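Local coordinates for protein NANS (YJHS), A 9-O-acetyl N-acetylneuraminic acid esterase (Escherichia coli O157:H7 EDL933, PDB 3PT5) that probably hydrolyses the 9-O-acetyl group of 9-O-acetyl-N-acetylneuraminate, a step Escherichia coli needs to grow on this host sialic acid, at residues 33-47 and 99-112. Numbering follows the deposited sequence.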
loop_
_atom_site.group_PDB
_atom_site.type_symbol
_atom_site.label_atom_id
_atom_site.label_comp_id
_atom_site.label_asym_id
_atom_site.label_seq_id
_atom_site.Cartn_x
_atom_site.Cartn_y
_atom_site.Cartn_z
ATOM N N MET A 33 3.635 -0.077 0.060
ATOM C CA MET A 33 3.703 0.586 1.356
ATOM C C MET A 33 4.861 1.569 1.435
ATOM O O MET A 33 5.412 1.972 0.428
ATOM C CB MET A 33 3.801 -0.471 2.458
ATOM C CG MET A 33 4.873 -1.517 2.246
ATOM S SD MET A 33 5.048 -2.601 3.678
ATOM C CE MET A 33 5.728 -1.455 4.894
ATOM N N ALA A 34 5.237 1.963 2.652
ATOM C CA ALA A 34 6.157 3.048 2.816
ATOM C C ALA A 34 7.608 2.587 2.679
ATOM O O ALA A 34 8.269 2.284 3.658
ATOM C CB ALA A 34 5.915 3.705 4.200
ATOM N N TYR A 35 8.088 2.522 1.441
ATOM C CA TYR A 35 9.484 2.248 1.155
ATOM C C TYR A 35 10.162 3.404 0.427
ATOM O O TYR A 35 11.293 3.292 0.048
ATOM C CB TYR A 35 9.643 0.937 0.410
ATOM C CG TYR A 35 9.821 -0.257 1.342
ATOM C CD1 TYR A 35 8.735 -0.759 2.068
ATOM C CD2 TYR A 35 11.071 -0.867 1.520
ATOM C CE1 TYR A 35 8.871 -1.853 2.881
ATOM C CE2 TYR A 35 11.215 -1.970 2.352
ATOM C CZ TYR A 35 10.106 -2.448 3.036
ATOM O OH TYR A 35 10.283 -3.566 3.863
ATOM N N GLY A 36 9.478 4.542 0.287
ATOM C CA GLY A 36 10.153 5.753 -0.199
ATOM C C GLY A 36 11.140 6.276 0.824
ATOM O O GLY A 36 10.770 6.507 1.985
ATOM N N GLU A 37 12.396 6.461 0.401
ATOM C CA GLU A 37 13.465 6.875 1.340
ATOM C C GLU A 37 13.703 8.380 1.435
ATOM O O GLU A 37 14.407 8.833 2.352
ATOM C CB GLU A 37 14.772 6.138 1.028
ATOM C CG GLU A 37 14.757 4.703 1.477
ATOM C CD GLU A 37 15.977 3.930 1.008
ATOM O OE1 GLU A 37 16.857 4.474 0.270
ATOM O OE2 GLU A 37 16.077 2.768 1.405
ATOM N N GLY A 38 13.156 9.170 0.503
ATOM C CA GLY A 38 13.261 10.602 0.597
ATOM C C GLY A 38 12.401 11.154 1.735
ATOM O O GLY A 38 11.396 10.557 2.127
ATOM N N LEU A 39 12.808 12.324 2.214
ATOM C CA LEU A 39 12.231 12.969 3.395
ATOM C C LEU A 39 10.705 13.180 3.311
ATOM O O LEU A 39 10.212 13.634 2.293
ATOM C CB LEU A 39 12.919 14.328 3.562
ATOM C CG LEU A 39 12.744 15.047 4.904
ATOM C CD1 LEU A 39 13.325 14.218 6.078
ATOM C CD2 LEU A 39 13.417 16.396 4.802
ATOM N N PRO A 40 9.954 12.839 4.393
ATOM C CA PRO A 40 8.529 13.200 4.440
ATOM C C PRO A 40 8.341 14.708 4.466
ATOM O O PRO A 40 9.211 15.430 4.959
ATOM C CB PRO A 40 8.056 12.613 5.789
ATOM C CG PRO A 40 9.140 11.585 6.166
ATOM C CD PRO A 40 10.392 12.223 5.655
ATOM N N LEU A 41 7.213 15.180 3.940
ATOM C CA LEU A 41 6.988 16.610 3.837
ATOM C C LEU A 41 5.640 16.892 4.490
ATOM O O LEU A 41 4.663 17.151 3.791
ATOM C CB LEU A 41 6.979 17.053 2.358
ATOM C CG LEU A 41 8.278 16.849 1.578
ATOM C CD1 LEU A 41 8.108 17.115 0.090
ATOM C CD2 LEU A 41 9.331 17.744 2.186
ATOM N N PRO A 42 5.572 16.805 5.832
ATOM C CA PRO A 42 4.271 16.820 6.512
ATOM C C PRO A 42 3.511 18.142 6.443
ATOM O O PRO A 42 2.326 18.168 6.746
ATOM C CB PRO A 42 4.623 16.498 7.964
ATOM C CG PRO A 42 6.039 16.870 8.117
ATOM C CD PRO A 42 6.684 16.631 6.785
ATOM N N ASP A 43 4.173 19.222 6.052
ATOM C CA ASP A 43 3.469 20.504 5.903
ATOM C C ASP A 43 2.880 20.685 4.496
ATOM O O ASP A 43 2.132 21.638 4.229
ATOM C CB ASP A 43 4.417 21.668 6.233
ATOM C CG ASP A 43 4.711 21.785 7.725
ATOM O OD1 ASP A 43 3.849 21.398 8.543
ATOM O OD2 ASP A 43 5.811 22.261 8.087
ATOM N N ARG A 44 3.233 19.790 3.585
ATOM C CA ARG A 44 2.896 19.975 2.188
ATOM C C ARG A 44 2.205 18.739 1.661
ATOM O O ARG A 44 1.083 18.442 2.037
ATOM C CB ARG A 44 4.166 20.262 1.366
ATOM C CG ARG A 44 4.848 21.613 1.617
ATOM C CD ARG A 44 6.333 21.548 1.212
ATOM N NE ARG A 44 6.987 22.865 1.231
ATOM C CZ ARG A 44 7.468 23.457 2.326
ATOM N NH1 ARG A 44 7.370 22.864 3.513
ATOM N NH2 ARG A 44 8.052 24.650 2.241
ATOM N N GLU A 45 2.914 18.019 0.801
ATOM C CA GLU A 45 2.378 16.895 0.059
ATOM C C GLU A 45 2.067 15.716 0.980
ATOM O O GLU A 45 1.224 14.882 0.650
ATOM C CB GLU A 45 3.356 16.514 -1.063
ATOM C CG GLU A 45 3.862 17.731 -1.928
ATOM C CD GLU A 45 5.065 18.491 -1.345
ATOM O OE1 GLU A 45 5.188 18.608 -0.107
ATOM O OE2 GLU A 45 5.907 19.004 -2.127
ATOM N N ASP A 46 2.730 15.645 2.141
ATOM C CA ASP A 46 2.425 14.561 3.104
ATOM C C ASP A 46 1.602 14.996 4.310
ATOM O O ASP A 46 1.601 14.307 5.322
ATOM C CB ASP A 46 3.677 13.826 3.611
ATOM C CG ASP A 46 4.576 13.341 2.490
ATOM O OD1 ASP A 46 4.097 13.138 1.351
ATOM O OD2 ASP A 46 5.778 13.174 2.746
ATOM N N ALA A 47 0.882 16.113 4.197
ATOM C CA ALA A 47 0.053 16.576 5.297
ATOM C C ALA A 47 -1.124 15.627 5.535
ATOM O O ALA A 47 -1.870 15.298 4.601
ATOM C CB ALA A 47 -0.484 17.988 4.983
ATOM N N THR A 99 6.759 14.241 13.358
ATOM C CA THR A 99 6.040 14.570 12.128
ATOM C C THR A 99 6.718 14.033 10.874
ATOM O O THR A 99 6.025 13.726 9.887
ATOM C CB THR A 99 5.902 16.073 11.942
ATOM O OG1 THR A 99 7.205 16.670 11.873
ATOM C CG2 THR A 99 5.085 16.696 13.088
ATOM N N GLN A 100 8.049 13.969 10.899
ATOM C CA GLN A 100 8.856 13.552 9.726
ATOM C C GLN A 100 9.499 12.180 9.917
ATOM O O GLN A 100 10.597 11.933 9.413
ATOM C CB GLN A 100 9.983 14.553 9.447
ATOM C CG GLN A 100 9.549 15.896 8.955
ATOM C CD GLN A 100 10.733 16.782 8.608
ATOM O OE1 GLN A 100 11.566 17.052 9.468
ATOM N NE2 GLN A 100 10.809 17.242 7.344
ATOM N N TYR A 101 8.804 11.305 10.618
ATOM C CA TYR A 101 9.304 9.971 10.946
ATOM C C TYR A 101 9.270 9.037 9.746
ATOM O O TYR A 101 8.383 9.121 8.913
ATOM C CB TYR A 101 8.462 9.355 12.068
ATOM C CG TYR A 101 6.949 9.465 11.859
ATOM C CD1 TYR A 101 6.234 8.464 11.190
ATOM C CD2 TYR A 101 6.248 10.553 12.329
ATOM C CE1 TYR A 101 4.877 8.564 10.981
ATOM C CE2 TYR A 101 4.879 10.678 12.124
ATOM C CZ TYR A 101 4.195 9.674 11.448
ATOM O OH TYR A 101 2.850 9.772 11.248
ATOM N N GLY A 102 10.227 8.127 9.668
ATOM C CA GLY A 102 10.071 6.987 8.780
ATOM C C GLY A 102 10.199 7.242 7.293
ATOM O O GLY A 102 10.751 8.245 6.837
ATOM N N THR A 103 9.698 6.269 6.544
ATOM C CA THR A 103 9.706 6.303 5.094
ATOM C C THR A 103 8.337 6.756 4.579
ATOM O O THR A 103 7.428 7.006 5.359
ATOM C CB THR A 103 9.965 4.888 4.577
ATOM O OG1 THR A 103 9.204 3.978 5.383
ATOM C CG2 THR A 103 11.454 4.597 4.661
ATOM N N VAL A 104 8.205 6.888 3.258
ATOM C CA VAL A 104 6.982 7.444 2.676
ATOM C C VAL A 104 6.279 6.410 1.803
ATOM O O VAL A 104 6.920 5.781 0.964
ATOM C CB VAL A 104 7.315 8.675 1.824
ATOM C CG1 VAL A 104 6.090 9.244 1.126
ATOM C CG2 VAL A 104 7.940 9.766 2.729
ATOM N N GLY A 105 4.968 6.266 2.003
ATOM C CA GLY A 105 4.099 5.398 1.197
ATOM C C GLY A 105 3.019 6.219 0.515
ATOM O O GLY A 105 2.642 7.275 1.036
ATOM N N GLN A 106 2.476 5.703 -0.590
ATOM C CA GLN A 106 1.498 6.418 -1.409
ATOM C C GLN A 106 0.058 6.373 -0.920
ATOM O O GLN A 106 -0.782 7.012 -1.542
ATOM C CB GLN A 106 1.501 5.905 -2.864
ATOM C CG GLN A 106 1.104 4.413 -3.028
ATOM C CD GLN A 106 2.314 3.470 -3.011
ATOM O OE1 GLN A 106 3.361 3.811 -2.449
ATOM N NE2 GLN A 106 2.177 2.291 -3.626
ATOM N N ALA A 107 -0.276 5.606 0.135
ATOM C CA ALA A 107 -1.708 5.467 0.511
ATOM C C ALA A 107 -2.299 6.859 0.813
ATOM O O ALA A 107 -3.426 7.182 0.407
ATOM C CB ALA A 107 -1.865 4.562 1.716
ATOM N N LEU A 108 -1.518 7.695 1.513
ATOM C CA LEU A 108 -2.000 9.029 1.875
ATOM C C LEU A 108 -2.338 9.867 0.634
ATOM O O LEU A 108 -3.338 10.582 0.613
ATOM C CB LEU A 108 -0.972 9.766 2.742
ATOM C CG LEU A 108 -1.269 11.239 3.064
ATOM C CD1 LEU A 108 -2.598 11.353 3.847
ATOM C CD2 LEU A 108 -0.126 11.824 3.890
ATOM N N HIS A 109 -1.494 9.768 -0.385
ATOM C CA HIS A 109 -1.614 10.576 -1.597
ATOM C C HIS A 109 -2.726 10.110 -2.496
ATOM O O HIS A 109 -3.394 10.935 -3.119
ATOM C CB HIS A 109 -0.273 10.570 -2.301
ATOM C CG HIS A 109 0.835 10.886 -1.367
ATOM N ND1 HIS A 109 1.607 9.907 -0.782
ATOM C CD2 HIS A 109 1.207 12.059 -0.790
ATOM C CE1 HIS A 109 2.456 10.471 0.062
ATOM N NE2 HIS A 109 2.236 11.772 0.074
ATOM N N ILE A 110 -2.956 8.798 -2.501
ATOM C CA ILE A 110 -4.164 8.245 -3.163
ATOM C C ILE A 110 -5.406 8.823 -2.506
ATOM O O ILE A 110 -6.237 9.441 -3.178
ATOM C CB ILE A 110 -4.157 6.717 -3.166
ATOM C CG1 ILE A 110 -3.000 6.266 -4.054
ATOM C CG2 ILE A 110 -5.506 6.175 -3.669
ATOM C CD1 ILE A 110 -2.647 4.763 -3.914
ATOM N N ALA A 111 -5.478 8.703 -1.182
ATOM C CA ALA A 111 -6.580 9.233 -0.414
ATOM C C ALA A 111 -6.791 10.742 -0.640
ATOM O O ALA A 111 -7.941 11.174 -0.855
ATOM C CB ALA A 111 -6.370 8.908 1.060
ATOM N N ARG A 112 -5.723 11.538 -0.586
ATOM C CA ARG A 112 -5.857 12.981 -0.755
ATOM C C ARG A 112 -6.368 13.299 -2.149
ATOM O O ARG A 112 -7.208 14.172 -2.309
ATOM C CB ARG A 112 -4.543 13.723 -0.469
ATOM C CG ARG A 112 -4.616 15.222 -0.803
ATOM C CD ARG A 112 -3.279 15.913 -0.549
ATOM N NE ARG A 112 -3.322 16.623 0.726
ATOM C CZ ARG A 112 -3.072 16.076 1.910
ATOM N NH1 ARG A 112 -2.717 14.796 2.002
ATOM N NH2 ARG A 112 -3.171 16.826 3.000
HETATM O O HOH W 1 12.034 9.341 4.527
#
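D46 points its carboxylate at H109 across the contact. Its CB sits 4.3 Å from L108 CD2, and that same CD2 methyl also rests on the D46 backbone carbonyl. From CB, the first torsion sets CG beside the backbone N (chi1 -52°), which carries the carboxylate over to the edge of the imidazole. D46 OD1 accepts a 2.6 Å hydrogen bond from H109 NE2, on the anti side but tilted out of the carboxylate plane; the oxygen lies near the ring plane, but carboxylate and ring are turned 65° against each other. D46 OD2 has different partners: L41 N reaches D46 OD2 from above the carboxylate plane at 2.7 Å, V104 CG2 lies 4.0 Å from D46 OD2, and R319 of helix 315-335 adds a salt bridge.

This is the loop that follows the first strand, 20-28, of the mainly parallel α/β core of an SGNH hydrolase, laid against the approach to helix 107-114. Near the start of the loop, G36 and V104 form a single antiparallel hydrogen-bonded pair, with G36 N to V104 O and V104 N to G36 O both 2.9 Å. Beside it, T103 OG1 donates to A34 O at 2.6 Å, from well above the carbonyl plane. P42 lays CG and CD across the Q100 chain at about a right angle, and beyond D46 R112, bent at chi3, hydrogen-bonds through NH2 to A47 O at 2.6 Å.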